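PDB 6EUD: ATP-dependent RNA helicase HrpB from Escherichia coli, which hydrolyses ATP to ADP and phosphate as a DExH-box helicase of the DEAH/RHA group that binds single-stranded RNA. Local coordinates for residues 636-639 with 640-643; 700-703 with 704-708. One frame throughout, in Å; residues are numbered along the deposited sequence.

How the contacts relate
Both contacts are local, each within one continuous run of chain, and they follow in series: contact 1 is complete before contact 2 begins, so neither nests in nor crosses the other. Going from the N terminus, 636-643 forms one turn after another inside helix 631-646, closing only helical turns. After several further helices, the last of them 686-692, the chain enters helix 696-705, whose last turn and exit make up contact 2, just ahead of strand 709-711. The two centres lie about 10 Å apart. L702 packs on L636, R639 and L640, and R639 NE probably donates to L706 O at 2.7 Å, tying helix 631-646 to the end of helix 696-705.

Contact 1 (636-639 with 640-643); sequences LRLR and LLCA
From L636 to A643 the backbone runs as regular alpha-helix, with L640 N, L641 N, C642 N and A643 N each bonded to the carbonyl four residues earlier. The L640 N to L636 O bond is 2.8 Å long, and A643 N reaches R639 O at 2.9 Å. These turns belong to helix 631-646, and their i to i+3 and i to i+4 neighbours line up as side-chain ridges. On one ridge R637 runs alongside L641, their side chains extending in the same direction. The arginine CG is anti to the backbone N (chi1 -167°), and a bend at chi3 brings its guanidinium beside the leucine, with NH1 3.8 Å from L641 CD1 in an oblique approach. The charge itself is held elsewhere: E634, one turn earlier, forms a salt bridge with NH2, and V655 O takes a weak hydrogen bond from NH1. L641 CD1 also meets L638, three residues back, whose CD2 lies 4.0 Å away at a slant. L636 and L640 touch more loosely, CG of L636 lying 4.3 Å from CD1 of L640. Both belong to the buried side of the helix, where L702 of helix 696-705 covers them; L636 also packs against Y687 and L690 of helix 686-692. R639 leaves on this side too, and its strongest polar partner is L706 O, just beyond the end of helix 696-705; the ion pair of NH2 with D703 is long and weak. In the next turn a chi1 of -69° sets C642 SG beside its own backbone N, 3.4 Å from L638 O, the same carbonyl that accepts C642 N.

Contact 2 (700-703 with 704-708); sequences QRLD and SELPA
R701 O accepts E705 N at 2.7 Å and also takes a weak bond from S704 N. S704 N bonds chiefly to Q700 O at 3.0 Å, so its hydrogen is shared between two successive carbonyls. One residue on, L706 N reaches L702 O at 3.0 Å. This is the C-terminal end of helix 696-705: L706 is the first residue to leave helical angles, and P707, which has no N-H to give, follows it. D703 O therefore turns to other partners, a water at 3.2 Å that donates to it and accepts from A708 N, and a CA-H...O contact from P707 CA at 3.4 Å. Beyond the turn, L706 O is satisfied by R639 of helix 631-646. Among the acidic side chains, D703 OD2 is paired with R691 in a salt bridge, while E705 OE1 accepts Q748 N. A chi1 of -65° places E705 CG beside its own backbone N and 4.1 Å from R701 CG, so the two side chains meet through aliphatic carbons; their charged ends stay apart, with R701 NH1 6.3 Å from E705 OE2. On the buried side, L702 CD1 packs 3.9 Å from L706 CB.

Contact 1 (636-639 with 640-643)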
ATOM      1  N   LEU A 636      -4.578 -22.948 -31.381  1.00 24.08           N
ATOM      2  CA  LEU A 636      -4.024 -21.616 -31.548  1.00 28.53           C
ATOM      3  C   LEU A 636      -3.825 -20.963 -30.179  1.00 27.80           C
ATOM      4  O   LEU A 636      -2.740 -20.471 -29.866  1.00 31.45           O
ATOM      5  CB  LEU A 636      -4.929 -20.741 -32.436  1.00 30.83           C
ATOM      6  CG  LEU A 636      -4.488 -19.269 -32.607  1.00 30.09           C
ATOM      7  CD1 LEU A 636      -3.113 -19.120 -33.253  1.00 25.64           C
ATOM      8  CD2 LEU A 636      -5.502 -18.491 -33.406  1.00 30.65           C
ATOM      9  N   ARG A 637      -4.861 -21.000 -29.352  1.00 29.87           N
ATOM     10  CA  ARG A 637      -4.755 -20.428 -28.009  1.00 35.73           C
ATOM     11  C   ARG A 637      -3.578 -21.066 -27.254  1.00 31.25           C
ATOM     12  O   ARG A 637      -2.777 -20.357 -26.677  1.00 25.27           O
ATOM     13  CB  ARG A 637      -6.050 -20.590 -27.216  1.00 32.14           C
ATOM     14  CG  ARG A 637      -6.053 -19.729 -25.942  1.00 42.90           C
ATOM     15  CD  ARG A 637      -7.245 -20.022 -25.044  1.00 49.33           C
ATOM     16  NE  ARG A 637      -7.229 -21.406 -24.594  1.00 61.20           N
ATOM     17  CZ  ARG A 637      -6.657 -21.825 -23.471  1.00 69.13           C
ATOM     18  NH1 ARG A 637      -6.068 -20.956 -22.659  1.00 68.91           N
ATOM     19  NH2 ARG A 637      -6.689 -23.111 -23.155  1.00 76.14           N
ATOM     20  N   LEU A 638      -3.453 -22.391 -27.318  1.00 27.86           N
ATOM     21  CA  LEU A 638      -2.344 -23.086 -26.684  1.00 25.52           C
ATOM     22  C   LEU A 638      -0.992 -22.698 -27.323  1.00 29.99           C
ATOM     23  O   LEU A 638       0.014 -22.526 -26.619  1.00 31.90           O
ATOM     24  CB  LEU A 638      -2.574 -24.599 -26.752  1.00 24.62           C
ATOM     25  CG  LEU A 638      -3.697 -25.123 -25.859  1.00 29.16           C
ATOM     26  CD1 LEU A 638      -4.008 -26.600 -26.094  1.00 31.01           C
ATOM     27  CD2 LEU A 638      -3.311 -24.895 -24.415  1.00 30.20           C
ATOM     28  N   ARG A 639      -0.959 -22.538 -28.645  1.00 27.42           N
ATOM     29  CA  ARG A 639       0.278 -22.108 -29.301  1.00 27.18           C
ATOM     30  C   ARG A 639       0.699 -20.721 -28.848  1.00 30.61           C
ATOM     31  O   ARG A 639       1.898 -20.446 -28.702  1.00 36.45           O
ATOM     32  CB  ARG A 639       0.119 -22.145 -30.816  1.00 27.31           C
ATOM     33  CG  ARG A 639       0.138 -23.578 -31.334  1.00 31.66           C
ATOM     34  CD  ARG A 639      -0.494 -23.694 -32.713  1.00 31.31           C
ATOM     35  NE  ARG A 639       0.306 -22.955 -33.682  1.00 33.01           N
ATOM     36  CZ  ARG A 639      -0.190 -22.448 -34.798  1.00 38.58           C
ATOM     37  NH1 ARG A 639      -1.484 -22.597 -35.071  1.00 40.13           N
ATOM     38  NH2 ARG A 639       0.594 -21.763 -35.616  1.00 42.94           N
ATOM     39  N   LEU A 640      -0.281 -19.843 -28.618  1.00 30.64           N
ATOM     40  CA  LEU A 640       0.008 -18.506 -28.086  1.00 29.02           C
ATOM     41  C   LEU A 640       0.590 -18.576 -26.666  1.00 28.09           C
ATOM     42  O   LEU A 640       1.520 -17.839 -26.328  1.00 26.22           O
ATOM     43  CB  LEU A 640      -1.251 -17.637 -28.109  1.00 27.39           C
ATOM     44  CG  LEU A 640      -1.597 -17.205 -29.538  1.00 28.23           C
ATOM     45  CD1 LEU A 640      -2.973 -16.513 -29.605  1.00 24.24           C
ATOM     46  CD2 LEU A 640      -0.474 -16.309 -30.089  1.00 23.25           C
ATOM     47  N   LEU A 641       0.057 -19.483 -25.852  1.00 22.59           N
ATOM     48  CA  LEU A 641       0.566 -19.692 -24.512  1.00 27.74           C
ATOM     49  C   LEU A 641       2.009 -20.170 -24.584  1.00 31.58           C
ATOM     50  O   LEU A 641       2.857 -19.656 -23.844  1.00 36.24           O
ATOM     51  CB  LEU A 641      -0.268 -20.712 -23.735  1.00 32.91           C
ATOM     52  CG  LEU A 641      -1.661 -20.313 -23.260  1.00 47.51           C
ATOM     53  CD1 LEU A 641      -2.332 -21.485 -22.520  1.00 48.68           C
ATOM     54  CD2 LEU A 641      -1.597 -19.064 -22.389  1.00 59.15           C
ATOM     55  N   CYS A 642       2.282 -21.148 -25.463  1.00 27.92           N
ATOM     56  CA  CYS A 642       3.629 -21.730 -25.571  1.00 28.64           C
ATOM     57  C   CYS A 642       4.646 -20.749 -26.138  1.00 28.26           C
ATOM     58  O   CYS A 642       5.765 -20.689 -25.648  1.00 35.62           O
ATOM     59  CB  CYS A 642       3.600 -23.003 -26.417  1.00 26.30           C
ATOM     60  SG  CYS A 642       2.729 -24.320 -25.540  1.00 30.19           S
ATOM     61  N   ALA A 643       4.256 -19.978 -27.151  1.00 27.09           N
ATOM     62  CA  ALA A 643       5.109 -18.908 -27.695  1.00 27.29           C
ATOM     63  C   ALA A 643       5.589 -17.955 -26.611  1.00 30.88           C
ATOM     64  O   ALA A 643       6.744 -17.527 -26.628  1.00 28.74           O
ATOM     65  CB  ALA A 643       4.367 -18.119 -28.779  1.00 24.86           C
TER

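Contact 2 (700-703 with 704-708)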
ATOM      1  N   GLN A 700       3.100 -14.521 -39.069  1.00 39.69           N
ATOM      2  CA  GLN A 700       4.091 -15.264 -39.846  1.00 45.02           C
ATOM      3  C   GLN A 700       5.063 -15.972 -38.919  1.00 39.65           C
ATOM      4  O   GLN A 700       5.389 -17.137 -39.135  1.00 36.90           O
ATOM      5  CB  GLN A 700       4.873 -14.344 -40.791  1.00 47.60           C
ATOM      6  CG  GLN A 700       4.022 -13.627 -41.797  1.00 52.66           C
ATOM      7  CD  GLN A 700       3.227 -14.573 -42.662  1.00 59.45           C
ATOM      8  OE1 GLN A 700       2.007 -14.455 -42.763  1.00 63.82           O
ATOM      9  NE2 GLN A 700       3.916 -15.514 -43.310  1.00 60.37           N
ATOM     10  N   ARG A 701       5.520 -15.255 -37.891  1.00 38.08           N
ATOM     11  CA  ARG A 701       6.405 -15.823 -36.871  1.00 38.69           C
ATOM     12  C   ARG A 701       5.758 -17.036 -36.173  1.00 42.15           C
ATOM     13  O   ARG A 701       6.372 -18.098 -36.064  1.00 44.65           O
ATOM     14  CB  ARG A 701       6.788 -14.755 -35.847  1.00 37.02           C
ATOM     15  CG  ARG A 701       8.019 -15.089 -35.021  1.00 44.42           C
ATOM     16  CD  ARG A 701       8.421 -13.925 -34.128  1.00 51.86           C
ATOM     17  NE  ARG A 701       8.547 -12.659 -34.858  1.00 58.22           N
ATOM     18  CZ  ARG A 701       9.627 -12.295 -35.551  1.00 64.87           C
ATOM     19  NH1 ARG A 701      10.677 -13.105 -35.631  1.00 63.78           N
ATOM     20  NH2 ARG A 701       9.656 -11.124 -36.177  1.00 68.03           N
ATOM     21  N   LEU A 702       4.518 -16.891 -35.717  1.00 38.39           N
ATOM     22  CA  LEU A 702       3.839 -18.010 -35.080  1.00 32.96           C
ATOM     23  C   LEU A 702       3.627 -19.185 -36.060  1.00 35.13           C
ATOM     24  O   LEU A 702       3.833 -20.352 -35.700  1.00 35.33           O
ATOM     25  CB  LEU A 702       2.499 -17.566 -34.495  1.00 27.62           C
ATOM     26  CG  LEU A 702       1.862 -18.618 -33.585  1.00 30.30           C
ATOM     27  CD1 LEU A 702       2.696 -18.795 -32.312  1.00 28.35           C
ATOM     28  CD2 LEU A 702       0.438 -18.251 -33.246  1.00 33.64           C
ATOM     29  N   ASP A 703       3.240 -18.900 -37.296  1.00 35.90           N
ATOM     30  CA  ASP A 703       3.043 -19.987 -38.273  1.00 39.52           C
ATOM     31  C   ASP A 703       4.339 -20.735 -38.563  1.00 35.03           C
ATOM     32  O   ASP A 703       4.338 -21.911 -38.908  1.00 37.22           O
ATOM     33  CB  ASP A 703       2.468 -19.457 -39.588  1.00 39.92           C
ATOM     34  CG  ASP A 703       0.971 -19.203 -39.512  1.00 46.07           C
ATOM     35  OD1 ASP A 703       0.345 -19.614 -38.511  1.00 45.74           O
ATOM     36  OD2 ASP A 703       0.414 -18.607 -40.464  1.00 50.28           O
ATOM     37  N   SER A 704       5.449 -20.040 -38.411  1.00 35.49           N
ATOM     38  CA  SER A 704       6.749 -20.615 -38.717  1.00 40.51           C
ATOM     39  C   SER A 704       7.445 -21.253 -37.499  1.00 40.65           C
ATOM     40  O   SER A 704       8.050 -22.326 -37.615  1.00 40.51           O
ATOM     41  CB  SER A 704       7.661 -19.542 -39.319  1.00 41.52           C
ATOM     42  OG  SER A 704       8.966 -20.067 -39.438  1.00 47.20           O
ATOM     43  N   GLU A 705       7.368 -20.591 -36.345  1.00 36.02           N
ATOM     44  CA  GLU A 705       8.105 -21.037 -35.173  1.00 36.26           C
ATOM     45  C   GLU A 705       7.322 -22.027 -34.326  1.00 33.94           C
ATOM     46  O   GLU A 705       7.917 -22.871 -33.659  1.00 30.13           O
ATOM     47  CB  GLU A 705       8.525 -19.845 -34.318  1.00 39.97           C
ATOM     48  CG  GLU A 705       9.515 -18.926 -35.003  1.00 49.19           C
ATOM     49  CD  GLU A 705      10.681 -19.687 -35.628  1.00 60.51           C
ATOM     50  OE1 GLU A 705      11.175 -20.659 -35.012  1.00 60.02           O
ATOM     51  OE2 GLU A 705      11.111 -19.309 -36.742  1.00 72.55           O
ATOM     52  N   LEU A 706       5.995 -21.912 -34.347  1.00 30.65           N
ATOM     53  CA  LEU A 706       5.130 -22.890 -33.690  1.00 30.31           C
ATOM     54  C   LEU A 706       4.078 -23.363 -34.677  1.00 33.10           C
ATOM     55  O   LEU A 706       2.894 -23.091 -34.504  1.00 30.07           O
ATOM     56  CB  LEU A 706       4.456 -22.310 -32.445  1.00 28.15           C
ATOM     57  CG  LEU A 706       5.304 -22.099 -31.182  1.00 30.68           C
ATOM     58  CD1 LEU A 706       6.201 -20.848 -31.285  1.00 31.25           C
ATOM     59  CD2 LEU A 706       4.392 -21.992 -29.957  1.00 30.83           C
ATOM     60  N   PRO A 707       4.521 -24.083 -35.713  1.00 34.87           N
ATOM     61  CA  PRO A 707       3.665 -24.477 -36.835  1.00 32.53           C
ATOM     62  C   PRO A 707       2.600 -25.486 -36.425  1.00 33.68           C
ATOM     63  O   PRO A 707       2.847 -26.288 -35.508  1.00 33.52           O
ATOM     64  CB  PRO A 707       4.659 -25.114 -37.817  1.00 27.17           C
ATOM     65  CG  PRO A 707       5.718 -25.718 -36.908  1.00 27.24           C
ATOM     66  CD  PRO A 707       5.860 -24.721 -35.775  1.00 26.78           C
ATOM     67  N   ALA A 708       1.449 -25.462 -37.098  1.00 32.11           N
ATOM     68  CA  ALA A 708       0.376 -26.399 -36.789  1.00 31.64           C
ATOM     69  C   ALA A 708       0.749 -27.792 -37.238  1.00 34.93           C
ATOM     70  O   ALA A 708       0.339 -28.770 -36.612  1.00 38.65           O
ATOM     71  CB  ALA A 708      -0.949 -25.968 -37.442  1.00 30.17           C
TER
HETATM   72  O   HOH W   1       1.345 -23.093 -39.093  1.00 44.52           O